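Neuraminidase (Bacteroides thetaiotaomicron, PDB 5MUL) is a beta-propeller glycoside hydrolase, probably a rhamnosidase, that binds beta-D-glucuronic acid. Local coordinates at residues Tyr147-Gly152 with Leu200-Lys205; Gly152-Val157 with Asn171-Lys176. All blocks are in the same frame, centred on the assembly; numbering follows the deposited sequence.

Contact 1. Residues Tyr147-Gly152 with Leu200-Lys205; sequences YPLTDG and LYVDEK. With BDP (beta-D-glucopyranuronic acid), chain B.
Val202 fits its two methyls into the hollow formed by Tyr147, Pro148 and Leu149. With CG1 opposite the backbone N (chi1 179°), the valine turns one methyl to the Pro148 carbonyl and the other to the tyrosine. Val202 CG1 lies 3.3 Å from Pro148 O, a buried oxygen that has no hydrogen-bonding partner in the model. Val202 CG2 lies 3.7 Å from Tyr147 CB and also meets Leu149 CD2. At the Leu200 end, the phenol of Tyr147 crosses Leu200 at about a right angle, Tyr147 CZ 3.7 Å from Leu200 CB. The hydroxyl takes a hydrogen bond from a water (2.6 Å, Tyr147 OH to water O) that accepts from Leu200 N, and it also bonds Glu145. With an alanine in place of this tyrosine, Leu200 would probably face a gap where the ring lay, and the water and Glu145 would lose the hydroxyl they bind. Strands 144-148 and 195-202 are the innermost strands of two successive beta-propeller blades, packed side by side. Beyond the strand ends both chains border the glucuronic acid: Pro148 CG lies 3.8 Å from sugar C3, Gly152 N donates to carboxylate O6B (3.0 Å), and Asp203 O accepts from O2 (2.9 Å). Asp203 OD1 closes an Asx turn with Lys205 N.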
# COMPACT_ATOMS: atom_id res chain seq x y z
N TYR A 147 -6.91 4.58 -5.07
CA TYR A 147 -6.35 3.77 -6.14
C TYR A 147 -6.90 4.30 -7.44
O TYR A 147 -8.05 4.73 -7.48
CB TYR A 147 -6.73 2.28 -6.01
CG TYR A 147 -6.41 1.71 -4.66
CD1 TYR A 147 -7.29 1.86 -3.59
CD2 TYR A 147 -5.20 1.09 -4.42
CE1 TYR A 147 -6.95 1.38 -2.33
CE2 TYR A 147 -4.87 0.62 -3.17
CZ TYR A 147 -5.76 0.77 -2.16
OH TYR A 147 -5.41 0.27 -0.89
N PRO A 148 -6.15 4.21 -8.54
CA PRO A 148 -6.71 4.54 -9.85
C PRO A 148 -7.56 3.40 -10.39
O PRO A 148 -7.37 2.25 -9.99
CB PRO A 148 -5.46 4.64 -10.70
CG PRO A 148 -4.57 3.59 -10.14
CD PRO A 148 -4.78 3.68 -8.65
N LEU A 149 -8.53 3.71 -11.24
CA LEU A 149 -9.31 2.72 -11.97
C LEU A 149 -9.20 3.06 -13.45
O LEU A 149 -8.76 4.15 -13.81
CB LEU A 149 -10.78 2.73 -11.53
CG LEU A 149 -11.07 2.34 -10.07
CD1 LEU A 149 -12.55 2.55 -9.77
CD2 LEU A 149 -10.66 0.90 -9.78
N THR A 150 -9.71 2.19 -14.28
CA THR A 150 -9.67 2.41 -15.71
C THR A 150 -10.32 3.71 -16.11
O THR A 150 -11.32 4.15 -15.50
CB THR A 150 -10.41 1.30 -16.44
OG1 THR A 150 -11.75 1.21 -15.95
CG2 THR A 150 -9.66 0.00 -16.29
N ASP A 151 -9.74 4.33 -17.13
CA ASP A 151 -10.30 5.54 -17.77
C ASP A 151 -10.46 6.74 -16.86
O ASP A 151 -11.35 7.57 -17.05
CB ASP A 151 -11.63 5.21 -18.50
CG ASP A 151 -11.43 4.27 -19.69
OD1 ASP A 151 -10.31 4.20 -20.23
OD2 ASP A 151 -12.40 3.60 -20.04
N GLY A 152 -9.58 6.83 -15.86
CA GLY A 152 -9.49 8.07 -15.09
C GLY A 152 -10.32 8.16 -13.83
O GLY A 152 -10.23 9.13 -13.10
N LEU A 200 -4.66 -3.58 -1.03
CA LEU A 200 -5.24 -3.66 -2.38
C LEU A 200 -4.26 -3.19 -3.43
O LEU A 200 -3.24 -2.51 -3.14
CB LEU A 200 -6.54 -2.86 -2.51
CG LEU A 200 -7.73 -3.28 -1.64
CD1 LEU A 200 -7.72 -2.54 -0.31
CD2 LEU A 200 -9.03 -3.01 -2.36
N TYR A 201 -4.53 -3.56 -4.67
CA TYR A 201 -3.76 -3.08 -5.82
C TYR A 201 -4.64 -3.14 -7.02
O TYR A 201 -5.34 -4.15 -7.20
CB TYR A 201 -2.58 -4.01 -6.03
CG TYR A 201 -1.60 -3.55 -7.06
CD1 TYR A 201 -0.69 -2.55 -6.75
CD2 TYR A 201 -1.55 -4.11 -8.33
CE1 TYR A 201 0.27 -2.12 -7.66
CE2 TYR A 201 -0.60 -3.67 -9.28
CZ TYR A 201 0.27 -2.68 -8.91
OH TYR A 201 1.27 -2.25 -9.79
N VAL A 202 -4.64 -2.11 -7.85
CA VAL A 202 -5.35 -2.11 -9.12
C VAL A 202 -4.30 -2.36 -10.21
O VAL A 202 -3.31 -1.60 -10.35
CB VAL A 202 -6.16 -0.84 -9.35
CG1 VAL A 202 -6.87 -0.89 -10.70
CG2 VAL A 202 -7.12 -0.63 -8.21
N ASP A 203 -4.45 -3.45 -10.96
CA ASP A 203 -3.46 -3.86 -11.93
C ASP A 203 -3.58 -3.06 -13.22
O ASP A 203 -4.46 -2.21 -13.38
CB ASP A 203 -3.43 -5.39 -12.09
CG ASP A 203 -4.57 -5.96 -12.86
OD1 ASP A 203 -5.30 -5.24 -13.58
OD2 ASP A 203 -4.75 -7.20 -12.72
N GLU A 204 -2.68 -3.36 -14.16
CA GLU A 204 -2.60 -2.62 -15.39
C GLU A 204 -3.77 -2.89 -16.31
O GLU A 204 -3.99 -2.15 -17.28
CB GLU A 204 -1.21 -2.92 -16.03
CG GLU A 204 -0.05 -2.39 -15.14
CD GLU A 204 1.35 -2.99 -15.37
OE1 GLU A 204 1.67 -3.21 -16.56
OE2 GLU A 204 2.16 -3.20 -14.40
N LYS A 205 -4.60 -3.90 -16.01
CA LYS A 205 -5.82 -4.19 -16.74
C LYS A 205 -7.07 -3.68 -16.03
O LYS A 205 -8.19 -3.87 -16.51
CB LYS A 205 -5.98 -5.71 -16.91
CG LYS A 205 -4.92 -6.35 -17.80
CD LYS A 205 -5.18 -6.03 -19.27
CE LYS A 205 -4.36 -6.89 -20.19
NZ LYS A 205 -4.48 -6.38 -21.58
C1 BDP B . -5.95 1.55 -14.04
C2 BDP B . -4.44 1.38 -13.94
C3 BDP B . -3.82 2.77 -13.79
C4 BDP B . -4.34 3.72 -14.88
C5 BDP B . -5.86 3.77 -14.87
C6 BDP B . -6.40 4.70 -15.93
O2 BDP B . -4.07 0.59 -12.81
O3 BDP B . -2.40 2.66 -13.81
O4 BDP B . -3.82 5.02 -14.65
O5 BDP B . -6.30 2.45 -15.12
O6A BDP B . -6.41 4.30 -17.12
O1 BDP B . -6.53 0.27 -14.31
O6B BDP B . -6.81 5.83 -15.58
O HOH W 1 -3.45 -1.16 0.14

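Contact 2. Residues Gly152-Val157 with Asn171-Lys176; sequences GDLLFV and NRYSLK. With BDP (beta-D-glucopyranuronic acid), chain B.
Asp153 and Arg172 form a side-on salt bridge, two guanidinium nitrogens converging on one carboxylate oxygen. Arg172 NH2 approaches Asp153 OD2 nearly along its C-O axis at 2.6 Å, while Arg172 NE reaches Asp153 OD2 from the anti side at 3.0 Å, but tilted out of the carboxylate plane. That oxygen lies in the guanidinium plane, yet the two groups are turned 55° apart. The arginine arrives by a fully extended chain, CG anti to the backbone N (chi1 170°), which carries it along the strand to the aspartate. The other oxygen, Asp153 OD1, accepts a nearly straight bond from Leu175 N (2.8 Å), the donor standing above the carboxylate plane; one carboxylate therefore holds both the arginine and the backbone at Leu175. The strands form an antiparallel beta hairpin within a propeller blade, with Leu154-Tyr173 and Phe156-Asn171 as hydrogen-bonded pairs and Leu155-Arg172 as the non-hydrogen-bonded pair between them. On the face of Leu154 and Phe156, Leu154 CB packs on Tyr173 CB at 4.0 Å. Phe156 and Asn171 lie side by side, ring and amide planes 25° apart, with Asn171 ND2 at the ring edge; Asn171 OD1 accepts from Arg182. On the opposite face, with Arg172, Leu155 CD1 comes to 3.4 Å from Asn171 O. Leu175 CD2 covers Gly152, 3.6 Å from Gly152 O, where a side chain on the glycine would clash.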
# COMPACT_ATOMS: atom_id res chain seq x y z
N GLY A 152 -9.58 6.83 -15.86
CA GLY A 152 -9.49 8.07 -15.09
C GLY A 152 -10.32 8.16 -13.83
O GLY A 152 -10.23 9.13 -13.10
N ASP A 153 -11.11 7.13 -13.57
CA ASP A 153 -11.88 7.03 -12.33
C ASP A 153 -10.96 6.71 -11.15
O ASP A 153 -9.80 6.35 -11.36
CB ASP A 153 -12.94 5.93 -12.45
CG ASP A 153 -14.13 6.29 -13.32
OD1 ASP A 153 -14.20 7.42 -13.84
OD2 ASP A 153 -14.97 5.37 -13.46
N LEU A 154 -11.45 6.88 -9.93
CA LEU A 154 -10.70 6.52 -8.70
C LEU A 154 -11.51 5.58 -7.82
O LEU A 154 -12.76 5.63 -7.81
CB LEU A 154 -10.36 7.74 -7.84
CG LEU A 154 -9.52 8.84 -8.48
CD1 LEU A 154 -9.28 9.96 -7.50
CD2 LEU A 154 -8.20 8.30 -8.98
N LEU A 155 -10.79 4.74 -7.07
CA LEU A 155 -11.35 3.95 -5.98
C LEU A 155 -10.87 4.59 -4.68
O LEU A 155 -9.75 5.11 -4.61
CB LEU A 155 -10.81 2.52 -6.06
CG LEU A 155 -11.63 1.45 -5.31
CD1 LEU A 155 -12.95 1.20 -6.02
CD2 LEU A 155 -10.82 0.18 -5.17
N PHE A 156 -11.70 4.53 -3.64
CA PHE A 156 -11.31 4.95 -2.30
C PHE A 156 -11.70 3.87 -1.34
O PHE A 156 -12.85 3.39 -1.41
CB PHE A 156 -11.99 6.27 -1.92
CG PHE A 156 -11.58 6.83 -0.58
CD1 PHE A 156 -10.31 7.37 -0.39
CD2 PHE A 156 -12.48 6.87 0.47
CE1 PHE A 156 -9.95 7.95 0.81
CE2 PHE A 156 -12.12 7.47 1.66
CZ PHE A 156 -10.88 8.00 1.83
N VAL A 157 -10.80 3.46 -0.48
CA VAL A 157 -11.08 2.47 0.55
C VAL A 157 -10.70 3.09 1.86
O VAL A 157 -9.68 3.77 1.96
CB VAL A 157 -10.29 1.19 0.32
CG1 VAL A 157 -10.46 0.23 1.49
CG2 VAL A 157 -10.74 0.54 -0.96
N ASN A 171 -15.57 3.13 -2.10
CA ASN A 171 -16.27 4.08 -2.95
C ASN A 171 -15.58 4.17 -4.29
O ASN A 171 -14.40 3.84 -4.41
CB ASN A 171 -16.26 5.50 -2.36
CG ASN A 171 -16.96 5.63 -1.04
OD1 ASN A 171 -17.87 4.87 -0.75
ND2 ASN A 171 -16.57 6.62 -0.25
N ARG A 172 -16.30 4.70 -5.29
CA ARG A 172 -15.74 4.97 -6.61
C ARG A 172 -16.07 6.39 -7.02
O ARG A 172 -17.21 6.84 -6.87
CB ARG A 172 -16.28 4.00 -7.67
CG ARG A 172 -15.94 4.35 -9.12
CD ARG A 172 -16.56 3.33 -10.07
NE ARG A 172 -16.29 3.62 -11.47
CZ ARG A 172 -16.81 2.92 -12.49
NH1 ARG A 172 -17.62 1.89 -12.27
NH2 ARG A 172 -16.50 3.25 -13.73
N TYR A 173 -15.09 7.08 -7.58
CA TYR A 173 -15.27 8.40 -8.20
C TYR A 173 -15.39 8.22 -9.70
O TYR A 173 -14.47 7.74 -10.36
CB TYR A 173 -14.07 9.28 -7.89
CG TYR A 173 -14.15 10.68 -8.45
CD1 TYR A 173 -15.04 11.58 -7.93
CD2 TYR A 173 -13.28 11.09 -9.44
CE1 TYR A 173 -15.12 12.88 -8.41
CE2 TYR A 173 -13.34 12.40 -9.94
CZ TYR A 173 -14.28 13.28 -9.41
OH TYR A 173 -14.35 14.58 -9.91
N SER A 174 -16.56 8.59 -10.23
CA SER A 174 -16.81 8.52 -11.66
C SER A 174 -16.47 9.84 -12.28
O SER A 174 -17.04 10.87 -11.93
CB SER A 174 -18.28 8.20 -11.93
OG SER A 174 -18.55 8.41 -13.31
N LEU A 175 -15.53 9.80 -13.23
CA LEU A 175 -15.07 11.00 -13.87
C LEU A 175 -16.16 11.60 -14.76
O LEU A 175 -16.24 12.83 -14.87
CB LEU A 175 -13.76 10.69 -14.63
CG LEU A 175 -12.80 11.79 -15.00
CD1 LEU A 175 -12.34 12.53 -13.76
CD2 LEU A 175 -11.64 11.17 -15.77
N LYS A 176 -17.02 10.77 -15.34
CA LYS A 176 -18.06 11.28 -16.26
C LYS A 176 -19.21 12.03 -15.56
O LYS A 176 -19.89 12.84 -16.19
CB LYS A 176 -18.60 10.14 -17.16
CG LYS A 176 -19.53 9.14 -16.51
CD LYS A 176 -19.74 7.93 -17.41
C1 BDP B . -5.95 1.55 -14.04
C2 BDP B . -4.44 1.38 -13.94
C3 BDP B . -3.82 2.77 -13.79
C4 BDP B . -4.34 3.72 -14.88
C5 BDP B . -5.86 3.77 -14.87
C6 BDP B . -6.40 4.70 -15.93
O2 BDP B . -4.07 0.59 -12.81
O3 BDP B . -2.40 2.66 -13.81
O4 BDP B . -3.82 5.02 -14.65
O5 BDP B . -6.30 2.45 -15.12
O6A BDP B . -6.41 4.30 -17.12
O1 BDP B . -6.53 0.27 -14.31
O6B BDP B . -6.81 5.83 -15.58

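Contacts 1 and 2 lie about 10 Å apart between centres and have Gly152 in common. Along the chain, the hairpin of contact 2 falls between the two halves of contact 1. Strands 144-148 and 154-160 are neighbours in one sheet, joined where Tyr147 O lies 2.8 Å from Leu155 N, a probable hydrogen bond. Leu149 CD1 also packs on Leu154 O at 3.7 Å. Contact 1 thus links this blade to the next and lines the glucuronic acid pocket from both, whereas contact 2 lies outward within the blade and touches the ligand through Gly152. Glu389 and Lys392, from helix 388-394, also hydrogen-bond the sugar.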